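PDB 6P0F: GTPase subunit of restriction endonuclease from Thermococcus gammatolerans, which probably recognises modified DNA through this N-terminal YTH-type domain, as the GTPase subunit of an McrB-like restriction endonuclease. Local coordinates for residues L5-I10 and S143-N148; H136-I141 and D150-A155. All blocks are in the same frame, centred on the assembly; numbering follows the deposited sequence.

From the N terminus the chain first lays down strand 5-11, which pairs with strands 70-76 and 155-158 of the mixed sheet. Contact 1 closes a long loop, 132 residues lying between its segments, by bringing the end of helix 138-145 and the turn after it back over that strand. Contact 2 closes a short one: the start of the same helix meets the loop that leads into strand 155-158, with eight residues between. The segments alternate along the chain, so the two closures cross, their centres about 5 Å apart. They also touch directly, through Gly9 N and Ile154 O, a probable hydrogen bond at 3.2 Å.

Contact 1. Residues L5-I10 and S143-N148; sequences LFIIGI and SKLGYN
Ile7 holds CG1 anti to its carbonyl carbon (chi1 -65°) and carries on in a nearly extended chain (chi2 162°), which sends CD1 out from the strand to Leu145 and Tyr147. Tyr147 likewise sets CG anti to its carbonyl carbon, chi1 -67°, and its ring reaches back to the isoleucine. The junction packs an inner strand of the YTH-type domain's mixed sheet against the C-terminal end of helix 138-145, where a Schellman motif turns the chain: Gly146 takes a positive phi, and its N bonds to Ser143 O at 3.0 Å. Leu145 and Tyr147, one on each side of this glycine, thus both face the sheet. The isoleucine and tyrosine side chains run alongside each other from opposite starting points, and Ile7 CD1 meets the ring obliquely. The contact is buried and apolar, small in area at 118 Å². Val158 of the neighbouring strand touches all three side chains, while helix 160-174 flanks the turn, its Arg162 NH1 donating to Leu145 O. Beyond the contact, the Tyr147 ring meets that of Tyr151, and its side chain lies near a bound sulfate and a bound MES, both probably from the crystallisation liquor. One methyl touches both partners: Ile7 CD1 stands 4.3 Å from Leu145 CD1 and 3.8 Å from Tyr147 CE2.

Contact 2. Residues H136-I141 and D150-A155; sequences HSINEI and DYFPIA
The backbone of 136-141 turns from an extended approach at Ser137 (psi 166°) into the first turn of helix 138-145, while 150-155 runs past it as an irregular loop. Ile138 bridges the two with two branches. Its CG2 methyl rests on the loop backbone, 3.8 Å from Tyr151 O, a carbonyl that is also bonded by Asn142 ND2 from the helix. The other branch ends in CD1, which approaches the Phe152 ring obliquely and sits 4.1 Å from both Phe152 CD1 and Phe152 CE1. With CG anti to the backbone N (chi1 -168°), Phe152 swings its ring up from the loop to meet Ile138 CD1. Arg78 NH1 ties down the loop by donating to Phe152 O. Tyr74 of strand 70-76 touches both side chains, placing the pair against the sheet, and Val92 meets Ile138 from the adjoining strand. Within the loop, Pro153 covers a face of the Tyr151 ring, with Pro153 CD 3.6 Å above the plane and over the ring centre.

The start of the helix is fixed by its own polar groups. Glu140 N donates to Ser137 OG at 2.9 Å. In return Glu140 OE1 accepts from Ser137 N at 2.8 Å, nearly straight at 169° and through the anti lone pair, and it takes a second bond from Ser137 OG, on the anti side but somewhat out of the carboxylate plane. This reciprocal pairing of Ser137 and Glu140 is a capping box, here opening a helix whose first residue, Ile138, packs on the loop leading to strand 155-158.

Contact 1. Residues L5-I10 and S143-N148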
loop_
_atom_site.group_PDB
_atom_site.type_symbol
_atom_site.label_atom_id
_atom_site.label_comp_id
_atom_site.label_asym_id
_atom_site.label_seq_id
_atom_site.Cartn_x
_atom_site.Cartn_y
_atom_site.Cartn_z
ATOM N N LEU A 5 -0.501 5.960 9.831
ATOM C CA LEU A 5 -1.001 6.174 8.483
ATOM C C LEU A 5 0.194 6.443 7.581
ATOM O O LEU A 5 1.013 7.327 7.871
ATOM C CB LEU A 5 -1.994 7.332 8.423
ATOM C CG LEU A 5 -2.465 7.811 7.047
ATOM C CD1 LEU A 5 -3.178 6.623 6.349
ATOM C CD2 LEU A 5 -3.363 9.039 7.167
ATOM N N PHE A 6 0.315 5.662 6.505
ATOM C CA PHE A 6 1.377 5.806 5.528
ATOM C C PHE A 6 0.790 6.141 4.165
ATOM O O PHE A 6 -0.360 5.800 3.876
ATOM C CB PHE A 6 2.201 4.524 5.421
ATOM C CG PHE A 6 2.847 4.134 6.697
ATOM C CD1 PHE A 6 4.043 4.712 7.084
ATOM C CD2 PHE A 6 2.248 3.210 7.537
ATOM C CE1 PHE A 6 4.645 4.370 8.282
ATOM C CE2 PHE A 6 2.866 2.849 8.733
ATOM C CZ PHE A 6 4.062 3.466 9.110
ATOM N N ILE A 7 1.587 6.839 3.345
ATOM C CA ILE A 7 1.264 7.101 1.942
ATOM C C ILE A 7 2.296 6.395 1.078
ATOM O O ILE A 7 3.509 6.561 1.271
ATOM C CB ILE A 7 1.250 8.602 1.613
ATOM C CG1 ILE A 7 0.135 9.304 2.362
ATOM C CG2 ILE A 7 1.115 8.816 0.099
ATOM C CD1 ILE A 7 0.351 10.811 2.420
ATOM N N ILE A 8 1.826 5.595 0.127
ATOM C CA ILE A 8 2.714 4.937 -0.825
ATOM C C ILE A 8 2.317 5.383 -2.214
ATOM O O ILE A 8 1.174 5.224 -2.639
ATOM C CB ILE A 8 2.671 3.418 -0.674
ATOM C CG1 ILE A 8 3.243 3.036 0.688
ATOM C CG2 ILE A 8 3.465 2.740 -1.806
ATOM C CD1 ILE A 8 3.068 1.530 0.996
ATOM N N GLY A 9 3.293 5.960 -2.953
ATOM C CA GLY A 9 3.033 6.530 -4.242
ATOM C C GLY A 9 3.363 5.499 -5.321
ATOM O O GLY A 9 4.489 5.026 -5.393
ATOM N N ILE A 10 2.366 5.177 -6.121
ATOM C CA ILE A 10 2.488 4.177 -7.188
ATOM C C ILE A 10 2.521 4.931 -8.506
ATOM O O ILE A 10 1.514 5.516 -8.914
ATOM C CB ILE A 10 1.312 3.186 -7.166
ATOM C CG1 ILE A 10 1.146 2.508 -5.801
ATOM C CG2 ILE A 10 1.448 2.157 -8.336
ATOM C CD1 ILE A 10 2.304 1.652 -5.398
ATOM N N SER A 143 -5.065 18.004 0.085
ATOM C CA SER A 143 -5.619 19.234 0.647
ATOM C C SER A 143 -6.197 18.988 2.029
ATOM O O SER A 143 -5.911 19.733 2.977
ATOM C CB SER A 143 -6.666 19.790 -0.309
ATOM O OG SER A 143 -6.005 20.244 -1.489
ATOM N N LYS A 144 -6.983 17.918 2.180
ATOM C CA LYS A 144 -7.547 17.619 3.489
ATOM C C LYS A 144 -6.447 17.351 4.512
ATOM O O LYS A 144 -6.590 17.702 5.692
ATOM C CB LYS A 144 -8.505 16.427 3.388
ATOM C CG LYS A 144 -9.458 16.320 4.558
ATOM C CD LYS A 144 -10.309 17.589 4.745
ATOM C CE LYS A 144 -11.575 17.330 5.563
ATOM N NZ LYS A 144 -12.581 18.432 5.402
ATOM N N LEU A 145 -5.339 16.748 4.084
ATOM C CA LEU A 145 -4.233 16.439 4.986
ATOM C C LEU A 145 -3.314 17.634 5.241
ATOM O O LEU A 145 -2.395 17.517 6.059
ATOM C CB LEU A 145 -3.374 15.301 4.426
ATOM C CG LEU A 145 -3.982 13.893 4.530
ATOM C CD1 LEU A 145 -3.206 12.886 3.693
ATOM C CD2 LEU A 145 -4.010 13.440 5.973
ATOM N N GLY A 146 -3.490 18.731 4.514
ATOM C CA GLY A 146 -2.617 19.885 4.657
ATOM C C GLY A 146 -1.334 19.810 3.873
ATOM O O GLY A 146 -0.394 20.559 4.166
ATOM N N TYR A 147 -1.235 18.895 2.916
ATOM C CA TYR A 147 -0.096 18.813 2.026
ATOM C C TYR A 147 -0.361 19.622 0.759
ATOM O O TYR A 147 -1.507 19.911 0.405
ATOM C CB TYR A 147 0.180 17.348 1.650
ATOM C CG TYR A 147 0.645 16.436 2.745
ATOM C CD1 TYR A 147 1.687 16.770 3.570
ATOM C CD2 TYR A 147 0.093 15.172 2.875
ATOM C CE1 TYR A 147 2.146 15.900 4.512
ATOM C CE2 TYR A 147 0.525 14.304 3.829
ATOM C CZ TYR A 147 1.534 14.658 4.647
ATOM O OH TYR A 147 1.976 13.767 5.579
ATOM N N ASN A 148 0.716 19.978 0.058
ATOM C CA ASN A 148 0.541 20.563 -1.249
ATOM C C ASN A 148 -0.242 19.619 -2.133
ATOM O O ASN A 148 -0.088 18.388 -2.033
ATOM C CB ASN A 148 1.890 20.881 -1.887
ATOM C CG ASN A 148 2.603 22.050 -1.204
ATOM O OD1 ASN A 148 2.070 22.684 -0.276
ATOM N ND2 ASN A 148 3.819 22.331 -1.655
#

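Contact 2. Residues H136-I141 and D150-A155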
loop_
_atom_site.group_PDB
_atom_site.type_symbol
_atom_site.label_atom_id
_atom_site.label_comp_id
_atom_site.label_asym_id
_atom_site.label_seq_id
_atom_site.Cartn_x
_atom_site.Cartn_y
_atom_site.Cartn_z
ATOM N N HIS A 136 -12.010 10.536 -4.063
ATOM C CA HIS A 136 -11.265 11.773 -4.210
ATOM C C HIS A 136 -9.960 11.602 -4.964
ATOM O O HIS A 136 -9.354 10.528 -4.961
ATOM C CB HIS A 136 -10.960 12.321 -2.832
ATOM C CG HIS A 136 -12.154 12.420 -1.951
ATOM N ND1 HIS A 136 -13.006 13.498 -1.995
ATOM C CD2 HIS A 136 -12.655 11.573 -1.019
ATOM C CE1 HIS A 136 -13.977 13.321 -1.117
ATOM N NE2 HIS A 136 -13.780 12.170 -0.502
ATOM N N SER A 137 -9.529 12.706 -5.587
ATOM C CA SER A 137 -8.236 12.840 -6.234
ATOM C C SER A 137 -7.098 12.858 -5.217
ATOM O O SER A 137 -7.296 13.109 -4.020
ATOM C CB SER A 137 -8.186 14.169 -6.987
ATOM O OG SER A 137 -8.499 15.219 -6.057
ATOM N N ILE A 138 -5.877 12.692 -5.727
ATOM C CA ILE A 138 -4.709 12.942 -4.890
ATOM C C ILE A 138 -4.764 14.369 -4.351
ATOM O O ILE A 138 -4.439 14.625 -3.187
ATOM C CB ILE A 138 -3.410 12.673 -5.676
ATOM C CG1 ILE A 138 -3.184 11.174 -5.861
ATOM C CG2 ILE A 138 -2.195 13.280 -4.951
ATOM C CD1 ILE A 138 -1.995 10.801 -6.728
ATOM N N ASN A 139 -5.144 15.327 -5.191
ATOM C CA ASN A 139 -5.051 16.708 -4.726
ATOM C C ASN A 139 -6.098 17.013 -3.662
ATOM O O ASN A 139 -5.805 17.750 -2.710
ATOM C CB ASN A 139 -5.126 17.689 -5.891
ATOM C CG ASN A 139 -6.141 17.318 -6.905
ATOM O OD1 ASN A 139 -5.998 16.310 -7.611
ATOM N ND2 ASN A 139 -7.191 18.124 -6.997
ATOM N N GLU A 140 -7.292 16.397 -3.742
ATOM C CA GLU A 140 -8.291 16.613 -2.697
ATOM C C GLU A 140 -7.864 15.958 -1.383
ATOM O O GLU A 140 -8.044 16.533 -0.304
ATOM C CB GLU A 140 -9.657 16.063 -3.128
ATOM C CG GLU A 140 -10.347 16.749 -4.305
ATOM C CD GLU A 140 -11.553 15.933 -4.855
ATOM O OE1 GLU A 140 -11.353 14.788 -5.340
ATOM O OE2 GLU A 140 -12.706 16.427 -4.798
ATOM N N ILE A 141 -7.326 14.735 -1.444
ATOM C CA ILE A 141 -6.851 14.087 -0.222
ATOM C C ILE A 141 -5.672 14.866 0.368
ATOM O O ILE A 141 -5.592 15.078 1.584
ATOM C CB ILE A 141 -6.470 12.620 -0.495
ATOM C CG1 ILE A 141 -7.714 11.841 -0.922
ATOM C CG2 ILE A 141 -5.822 12.010 0.730
ATOM C CD1 ILE A 141 -8.846 11.854 0.109
ATOM N N ASP A 150 0.005 18.444 -5.116
ATOM C CA ASP A 150 0.695 17.477 -5.962
ATOM C C ASP A 150 1.682 16.602 -5.194
ATOM O O ASP A 150 2.475 15.879 -5.822
ATOM C CB ASP A 150 1.412 18.207 -7.113
ATOM C CG ASP A 150 2.417 19.235 -6.640
ATOM O OD1 ASP A 150 2.540 19.494 -5.423
ATOM O OD2 ASP A 150 3.089 19.836 -7.515
ATOM N N TYR A 151 1.647 16.636 -3.860
ATOM C CA TYR A 151 2.516 15.796 -3.048
ATOM C C TYR A 151 2.317 14.315 -3.374
ATOM O O TYR A 151 1.196 13.800 -3.372
ATOM C CB TYR A 151 2.232 16.057 -1.576
ATOM C CG TYR A 151 3.046 15.244 -0.599
ATOM C CD1 TYR A 151 4.422 15.243 -0.635
ATOM C CD2 TYR A 151 2.416 14.490 0.377
ATOM C CE1 TYR A 151 5.155 14.496 0.265
ATOM C CE2 TYR A 151 3.124 13.772 1.295
ATOM C CZ TYR A 151 4.484 13.745 1.235
ATOM O OH TYR A 151 5.173 12.993 2.164
ATOM N N PHE A 152 3.429 13.627 -3.627
ATOM C CA PHE A 152 3.402 12.269 -4.191
ATOM C C PHE A 152 4.670 11.564 -3.741
ATOM O O PHE A 152 5.593 11.319 -4.534
ATOM C CB PHE A 152 3.273 12.340 -5.720
ATOM C CG PHE A 152 2.960 11.030 -6.410
ATOM C CD1 PHE A 152 1.983 10.199 -5.962
ATOM C CD2 PHE A 152 3.626 10.665 -7.566
ATOM C CE1 PHE A 152 1.696 9.014 -6.623
ATOM C CE2 PHE A 152 3.342 9.487 -8.222
ATOM C CZ PHE A 152 2.378 8.644 -7.740
ATOM N N PRO A 153 4.749 11.203 -2.458
ATOM C CA PRO A 153 5.963 10.562 -1.952
ATOM C C PRO A 153 6.062 9.126 -2.426
ATOM O O PRO A 153 5.057 8.440 -2.633
ATOM C CB PRO A 153 5.806 10.632 -0.431
ATOM C CG PRO A 153 4.319 10.550 -0.222
ATOM C CD PRO A 153 3.698 11.295 -1.415
ATOM N N ILE A 154 7.302 8.654 -2.580
ATOM C CA ILE A 154 7.470 7.213 -2.782
ATOM C C ILE A 154 6.958 6.447 -1.571
ATOM O O ILE A 154 6.231 5.452 -1.707
ATOM C CB ILE A 154 8.935 6.883 -3.107
ATOM C CG1 ILE A 154 9.234 7.318 -4.545
ATOM C CG2 ILE A 154 9.176 5.401 -2.974
ATOM C CD1 ILE A 154 10.681 7.220 -4.903
ATOM N N ALA A 155 7.303 6.910 -0.366
ATOM C CA ALA A 155 6.801 6.354 0.879
ATOM C C ALA A 155 6.824 7.454 1.924
ATOM O O ALA A 155 7.894 8.003 2.213
ATOM C CB ALA A 155 7.640 5.169 1.341
#